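Side-chain contacts in acyl-coenzyme A oxidase acox-1.2 (Caenorhabditis elegans, PDB 5K3J), which catalyses the FAD-dependent first step of peroxisomal beta-oxidation that shortens ascaroside pheromones with a five-carbon omega side chain: residues A[298-303]-A[429-434]; A[294-299]-A[391-396]. All coordinates share one frame; numbering follows the deposited sequence.

Contact 1: A[298-303]-A[429-434]; sequences MEQGLF and CTYAGE. Unlike the reference sequence in segment 429-434: Ala-432 (reference Glu). With 6QA (~{S}-[2-[3-[[(2~{R})-4-[[[(2~{R},3~{S},4~{R},5~{R})-5-(6-aminopurin-9-yl)-4-oxidanyl-3-phosphonooxy-oxolan-2-yl]methoxy-oxidanyl-phosphoryl]oxy-oxidanyl-phosphoryl]oxy-3,3-dimethyl-2-oxidanyl-butanoyl]amino]propanoylamino]ethyl] 5-[(2~{R},3~{R},5~{R},6~{S})-6-methyl-3,5-bis(oxidanyl)oxan-2-yl]oxypentanethioate), chain E.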
# COMPACT_ATOMS: atom_id res chain seq x y z
N MET A 298 -11.67 7.68 14.24
CA MET A 298 -12.82 8.15 13.50
C MET A 298 -12.49 8.33 12.02
O MET A 298 -13.20 7.84 11.15
CB MET A 298 -13.31 9.47 14.08
CG MET A 298 -14.38 10.16 13.26
SD MET A 298 -15.94 9.27 13.31
CE MET A 298 -16.32 9.39 15.05
N GLU A 299 -11.40 9.04 11.75
CA GLU A 299 -11.01 9.42 10.40
C GLU A 299 -10.48 8.25 9.58
O GLU A 299 -10.78 8.12 8.39
CB GLU A 299 -9.96 10.53 10.45
CG GLU A 299 -9.54 11.06 9.10
CD GLU A 299 -8.37 12.01 9.18
OE1 GLU A 299 -7.52 11.83 10.08
OE2 GLU A 299 -8.29 12.95 8.35
N GLN A 300 -9.69 7.38 10.21
CA GLN A 300 -9.22 6.18 9.53
C GLN A 300 -10.33 5.13 9.55
O GLN A 300 -10.15 4.02 9.05
CB GLN A 300 -7.94 5.64 10.17
CG GLN A 300 -6.74 6.56 10.12
CD GLN A 300 -5.91 6.38 8.88
OE1 GLN A 300 -5.92 5.31 8.27
NE2 GLN A 300 -5.20 7.42 8.49
N GLY A 301 -11.47 5.50 10.10
CA GLY A 301 -12.67 4.70 9.98
C GLY A 301 -13.47 5.13 8.76
O GLY A 301 -14.14 4.31 8.13
N LEU A 302 -13.35 6.41 8.39
CA LEU A 302 -14.15 6.97 7.30
C LEU A 302 -13.50 6.80 5.91
O LEU A 302 -14.20 6.49 4.95
CB LEU A 302 -14.44 8.45 7.56
CG LEU A 302 -15.47 8.69 8.67
CD1 LEU A 302 -15.56 10.16 9.06
CD2 LEU A 302 -16.83 8.17 8.25
N PHE A 303 -12.19 7.01 5.81
CA PHE A 303 -11.43 6.68 4.60
C PHE A 303 -11.75 5.26 4.14
O PHE A 303 -12.00 5.01 2.96
CB PHE A 303 -9.93 6.78 4.84
CG PHE A 303 -9.40 8.18 4.98
CD1 PHE A 303 -9.78 9.18 4.10
CD2 PHE A 303 -8.49 8.47 5.98
CE1 PHE A 303 -9.26 10.46 4.24
CE2 PHE A 303 -7.97 9.74 6.12
CZ PHE A 303 -8.36 10.74 5.25
N CYS A 429 0.13 6.00 9.31
CA CYS A 429 1.05 5.06 9.92
C CYS A 429 2.39 5.72 10.23
O CYS A 429 3.28 5.09 10.80
CB CYS A 429 1.27 3.86 9.00
SG CYS A 429 -0.16 2.78 8.80
N THR A 430 2.53 6.99 9.86
CA THR A 430 3.80 7.69 10.02
C THR A 430 3.63 9.01 10.77
O THR A 430 4.25 9.21 11.81
CB THR A 430 4.47 7.96 8.66
OG1 THR A 430 4.85 6.72 8.05
CG2 THR A 430 5.70 8.83 8.85
N TYR A 431 2.79 9.90 10.25
CA TYR A 431 2.57 11.18 10.91
C TYR A 431 1.89 10.95 12.25
O TYR A 431 1.36 9.87 12.49
CB TYR A 431 1.75 12.15 10.03
CG TYR A 431 0.32 11.75 9.70
CD1 TYR A 431 -0.63 11.57 10.71
CD2 TYR A 431 -0.10 11.60 8.39
CE1 TYR A 431 -1.94 11.22 10.42
CE2 TYR A 431 -1.41 11.26 8.08
CZ TYR A 431 -2.32 11.07 9.10
OH TYR A 431 -3.62 10.72 8.81
N ALA A 432 1.89 11.97 13.10
CA ALA A 432 1.31 11.89 14.43
C ALA A 432 1.88 10.71 15.22
O ALA A 432 1.19 10.11 16.05
CB ALA A 432 -0.21 11.79 14.35
N GLY A 433 3.14 10.39 14.96
CA GLY A 433 3.83 9.33 15.66
C GLY A 433 4.06 8.10 14.80
O GLY A 433 3.11 7.49 14.32
N GLU A 434 5.32 7.74 14.60
CA GLU A 434 5.67 6.51 13.88
C GLU A 434 5.04 5.32 14.59
O GLU A 434 5.15 5.19 15.81
CB GLU A 434 7.20 6.36 13.80
CG GLU A 434 7.70 5.59 12.58
CD GLU A 434 7.28 4.13 12.60
OE1 GLU A 434 7.55 3.44 13.61
OE2 GLU A 434 6.68 3.67 11.60
P26 6QA E . 9.99 12.48 24.52
P29 6QA E . 10.71 11.60 27.32
P50 6QA E . 7.68 6.22 30.66
O01 6QA E . -5.13 13.12 9.04
C02 6QA E . -4.75 14.21 9.90
C03 6QA E . -3.45 14.71 9.25
O04 6QA E . -2.77 15.55 10.07
C05 6QA E . -2.04 14.95 11.09
C06 6QA E . -0.55 15.35 10.91
C07 6QA E . 0.09 15.43 12.32
C08 6QA E . 1.30 16.36 12.26
C09 6QA E . 2.53 15.66 12.68
S10 6QA E . 3.49 16.57 14.00
C11 6QA E . 3.90 15.55 15.44
C12 6QA E . 3.77 14.06 15.25
N13 6QA E . 4.97 13.47 15.71
C14 6QA E . 4.99 12.57 16.84
C15 6QA E . 6.33 11.91 17.31
C16 6QA E . 6.55 12.31 18.81
N17 6QA E . 6.96 11.15 19.62
C18 6QA E . 7.70 11.42 20.87
C19 6QA E . 8.13 10.24 21.74
O20 6QA E . 7.86 9.03 21.05
C21 6QA E . 7.39 10.23 23.10
C22 6QA E . 8.09 9.04 23.89
C23 6QA E . 5.86 10.00 22.85
C24 6QA E . 7.53 11.49 23.94
O25 6QA E . 8.70 11.46 24.78
O27 6QA E . 10.68 12.25 23.16
O28 6QA E . 11.08 12.17 25.80
O30 6QA E . 10.92 12.76 28.30
O31 6QA E . 9.13 11.01 27.32
C32 6QA E . 8.83 9.72 27.70
C33 6QA E . 8.20 9.80 29.15
O34 6QA E . 7.38 10.77 29.24
C35 6QA E . 5.87 10.20 29.46
N36 6QA E . 5.00 10.78 28.42
C37 6QA E . 5.29 10.88 27.12
N38 6QA E . 4.30 11.46 26.45
C39 6QA E . 3.31 11.74 27.34
C40 6QA E . 3.75 11.32 28.60
N41 6QA E . 2.95 11.50 29.68
C42 6QA E . 1.75 12.06 29.53
N43 6QA E . 1.29 12.49 28.34
C44 6QA E . 2.02 12.35 27.23
N45 6QA E . 1.52 12.82 25.94
C46 6QA E . 5.92 8.91 29.41
O47 6QA E . 5.27 8.32 30.63
C48 6QA E . 7.39 8.51 29.38
O49 6QA E . 7.79 7.90 30.57
O51 6QA E . 9.05 5.65 30.80
O52 6QA E . 7.01 5.67 29.38
O53 6QA E . 6.81 5.84 31.83
O54 6QA E . 11.64 10.47 27.66
O55 6QA E . 9.54 13.93 24.61
O56 6QA E . 7.96 12.54 21.18
O57 6QA E . 4.00 12.31 17.44
O58 6QA E . 2.80 14.60 12.12
O59 6QA E . -3.71 15.42 8.01
C60 6QA E . -4.60 16.52 8.19
C61 6QA E . -4.66 17.16 6.82
C62 6QA E . -5.97 16.03 8.74
C63 6QA E . -5.82 15.23 9.97
O64 6QA E . -6.80 17.20 9.06
O HOH W 1 -6.02 9.85 10.01
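One water molecule is gripped by three side chains, donating to Glu-299 OE1, accepting from Gln-300 NE2 at 3.0 Å, and bonded to Tyr-431 OH at 2.8 Å. It illustrates how water can complete a junction that the protein groups do not close themselves: Gln-300 NE2 and Tyr-431 OH approach from opposite directions but stay 3.7 Å apart, with the amide and ring planes turned 59° from each other. The amide nitrogen also bonds to the backbone oxygen of Ala-425, which ties the glutamine to helix 418-426 and is likely to limit the rotation of its amide.

In Glu-299, CG lies anti to the backbone N (chi1 -176°), and this torsion with the straight chain beyond CG carries the carboxylate out from the helix to the ascaroside sugar. There OE1 accepts a hydrogen bond from hydroxyl O01 of the ligand at 2.9 Å; the same oxygen thus serves both the water and the sugar. The ligand passes over one face of the Tyr-431 ring. Sugar carbon C03 sits 3.8 Å above that face, offset toward the rim, and the first linker carbons continue along the same phenol, C05 coming 3.7 Å from CD1 of Tyr-431.

Further along the acyl chain, the backbone N of Ala-432 points almost straight at the thioester oxygen O58 (3.0 Å, 170° at the hydrogen). Ala-432 replaces the reference glutamate, the predicted proton acceptor, so the main-chain grip on the thioester is seen here without that carboxylate. Arg-293 hydrogen-bonds through NE to the Ala-432 carbonyl. Sugar recognition by a helix and thioester recognition by a loop together form the substrate pocket of an acyl-CoA oxidase, in which Glu-299 is important for binding the five-carbon omega-ascaroside and hence for specificity.

Contact 2: A[294-299]-A[391-396]; sequences SQMAME and VVAHET. With ATP (adenosine-5'-triphosphate), chain D.
With CG1 anti to its backbone N (chi1 160°), Val-392 extends one methyl branch against the main chain of helix 287-315, where CG1 lies 3.9 Å from Met-296 O and 4.2 Å from Ala-297 CA. The other branch, CG2, faces the methyl group of Ala-297, with 4.5 Å between CG2 and Ala-297 CB. Both branches thus rest on the same side of the neighbouring helix, one on its backbone and one by a small side chain.

Met-296 answers from the other helix. Its base does not aim at segment 391-396, but the thioether curls back at its end, so that CE settles 4.4 Å from Ala-393 CB. The segment axes come within 9.5 Å of each other and run in nearly the same direction, 24° apart, a spacing with which the small side chains of Ala-297 and Ala-393 are consistent. The interface is wholly apolar apart from the Met-296 carbonyl beneath the valine, and Gln-300 extends it by a further turn.

On another side of helix 379-405, His-394 turns to the nucleotide. The adenine of ATP lies over one face of its imidazole, C5 being 3.6 Å above the plane and over the ring centre, while His-394 CB comes 3.4 Å from ATP C6. If an alanine stood in place of His-394, the adenine would probably lose the flat surface against that face and be freer to shift in its pocket. Arg-528 and Tyr-573 of this chain, with His-340 and Gln-402 of the second subunit, hold the same nucleotide by hydrogen bonds. The contact thus exemplifies near-parallel helix packing within the helical C-alpha1 domain of acyl-CoA oxidases, one of whose helices also lines an ATP site shared between the subunits of the dimer.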
# COMPACT_ATOMS: atom_id res chain seq x y z
N SER A 294 -6.32 10.83 18.96
CA SER A 294 -7.65 10.50 19.43
C SER A 294 -8.65 10.53 18.28
O SER A 294 -9.61 9.75 18.25
CB SER A 294 -8.08 11.48 20.53
OG SER A 294 -8.06 12.82 20.07
N GLN A 295 -8.41 11.41 17.32
CA GLN A 295 -9.37 11.68 16.26
C GLN A 295 -9.29 10.70 15.08
O GLN A 295 -10.28 10.48 14.40
CB GLN A 295 -9.18 13.13 15.77
CG GLN A 295 -10.03 13.54 14.58
CD GLN A 295 -9.24 13.55 13.28
OE1 GLN A 295 -8.12 13.03 13.22
NE2 GLN A 295 -9.81 14.14 12.24
N MET A 296 -8.12 10.11 14.85
CA MET A 296 -7.94 9.33 13.61
C MET A 296 -8.51 7.92 13.66
O MET A 296 -8.49 7.22 12.65
CB MET A 296 -6.46 9.28 13.23
CG MET A 296 -5.49 9.19 14.39
SD MET A 296 -3.80 9.41 13.81
CE MET A 296 -3.70 8.09 12.61
N ALA A 297 -9.03 7.49 14.80
CA ALA A 297 -9.81 6.26 14.81
C ALA A 297 -11.09 6.51 14.02
O ALA A 297 -11.52 5.67 13.22
CB ALA A 297 -10.12 5.81 16.23
N MET A 298 -11.67 7.68 14.24
CA MET A 298 -12.82 8.15 13.50
C MET A 298 -12.49 8.33 12.02
O MET A 298 -13.20 7.84 11.15
CB MET A 298 -13.31 9.47 14.08
CG MET A 298 -14.38 10.16 13.26
SD MET A 298 -15.94 9.27 13.31
CE MET A 298 -16.32 9.39 15.05
N GLU A 299 -11.40 9.04 11.75
CA GLU A 299 -11.01 9.42 10.40
C GLU A 299 -10.48 8.25 9.58
O GLU A 299 -10.78 8.12 8.39
CB GLU A 299 -9.96 10.53 10.45
CG GLU A 299 -9.54 11.06 9.10
CD GLU A 299 -8.37 12.01 9.18
OE1 GLU A 299 -7.52 11.83 10.08
OE2 GLU A 299 -8.29 12.95 8.35
N VAL A 391 -2.66 0.69 15.29
CA VAL A 391 -3.41 -0.49 14.84
C VAL A 391 -4.45 -0.11 13.79
O VAL A 391 -4.59 -0.79 12.77
CB VAL A 391 -4.09 -1.21 16.02
CG1 VAL A 391 -5.11 -2.22 15.51
CG2 VAL A 391 -3.06 -1.88 16.90
N VAL A 392 -5.18 0.97 14.05
CA VAL A 392 -6.24 1.42 13.16
C VAL A 392 -5.69 1.79 11.79
O VAL A 392 -6.18 1.29 10.78
CB VAL A 392 -7.01 2.61 13.76
CG1 VAL A 392 -7.73 3.36 12.69
CG2 VAL A 392 -7.99 2.13 14.83
N ALA A 393 -4.68 2.65 11.75
CA ALA A 393 -4.09 3.08 10.48
C ALA A 393 -3.49 1.91 9.71
O ALA A 393 -3.56 1.87 8.47
CB ALA A 393 -3.02 4.15 10.72
N HIS A 394 -2.90 0.97 10.43
CA HIS A 394 -2.28 -0.20 9.82
C HIS A 394 -3.33 -1.12 9.21
O HIS A 394 -3.20 -1.55 8.06
CB HIS A 394 -1.46 -0.96 10.86
CG HIS A 394 -0.95 -2.29 10.38
ND1 HIS A 394 -0.02 -2.42 9.38
CD2 HIS A 394 -1.26 -3.55 10.78
CE1 HIS A 394 0.23 -3.70 9.17
NE2 HIS A 394 -0.50 -4.41 10.01
N GLU A 395 -4.38 -1.41 9.97
CA GLU A 395 -5.46 -2.28 9.51
C GLU A 395 -6.34 -1.58 8.47
O GLU A 395 -6.87 -2.23 7.57
CB GLU A 395 -6.31 -2.76 10.69
CG GLU A 395 -5.57 -3.68 11.66
CD GLU A 395 -6.44 -4.13 12.82
OE1 GLU A 395 -7.59 -3.64 12.93
OE2 GLU A 395 -5.98 -4.96 13.62
N THR A 396 -6.50 -0.26 8.61
CA THR A 396 -7.21 0.52 7.60
C THR A 396 -6.45 0.45 6.28
O THR A 396 -7.05 0.45 5.20
CB THR A 396 -7.38 1.99 8.03
OG1 THR A 396 -8.12 2.05 9.25
CG2 THR A 396 -8.13 2.78 6.96
PG ATP D . 0.80 -10.68 15.59
O1G ATP D . 0.93 -10.50 17.09
O2G ATP D . 1.86 -11.57 14.99
O3G ATP D . -0.60 -10.96 15.12
PB ATP D . 1.36 -8.99 13.43
O1B ATP D . 0.25 -8.12 12.89
O2B ATP D . 1.66 -10.32 12.77
O3B ATP D . 1.13 -9.21 15.01
PA ATP D . 4.13 -8.83 13.62
O1A ATP D . 4.78 -8.32 14.88
O2A ATP D . 3.93 -10.31 13.42
O3A ATP D . 2.70 -8.10 13.45
O5' ATP D . 4.94 -8.25 12.35
C5' ATP D . 4.44 -8.44 11.03
C4' ATP D . 4.72 -7.16 10.27
O4' ATP D . 3.63 -6.24 10.38
C3' ATP D . 5.96 -6.49 10.85
O3' ATP D . 6.92 -6.28 9.82
C2' ATP D . 5.47 -5.17 11.40
O2' ATP D . 6.38 -4.11 11.11
C1' ATP D . 4.12 -4.95 10.72
N9 ATP D . 3.16 -4.25 11.61
C8 ATP D . 2.46 -4.81 12.61
N7 ATP D . 1.67 -3.91 13.23
C5 ATP D . 1.85 -2.73 12.63
C6 ATP D . 1.33 -1.35 12.79
N6 ATP D . 0.41 -1.05 13.75
N1 ATP D . 1.79 -0.41 11.94
C2 ATP D . 2.69 -0.69 10.98
N3 ATP D . 3.21 -1.91 10.78
C4 ATP D . 2.84 -2.95 11.56

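Both contacts are buried near the centre of the chain and both use helix 287-315, sharing Met-298 and Glu-299. Contact 1 joins that helix to a loop, with polar groups, a water and the substrate filling the junction; contact 2 sets it against helix 379-405 mainly through methyl groups, packed on side chains and backbone. They meet directly at Gln-300, whose CB packs 3.4 Å from Val-392 CG1 and whose backbone O is a probable hydrogen-bond partner of Thr-396 OG1. The general lesson is that one helix can present a polar side to a substrate and an apolar side to a neighbour, which in turn carries the ATP contact.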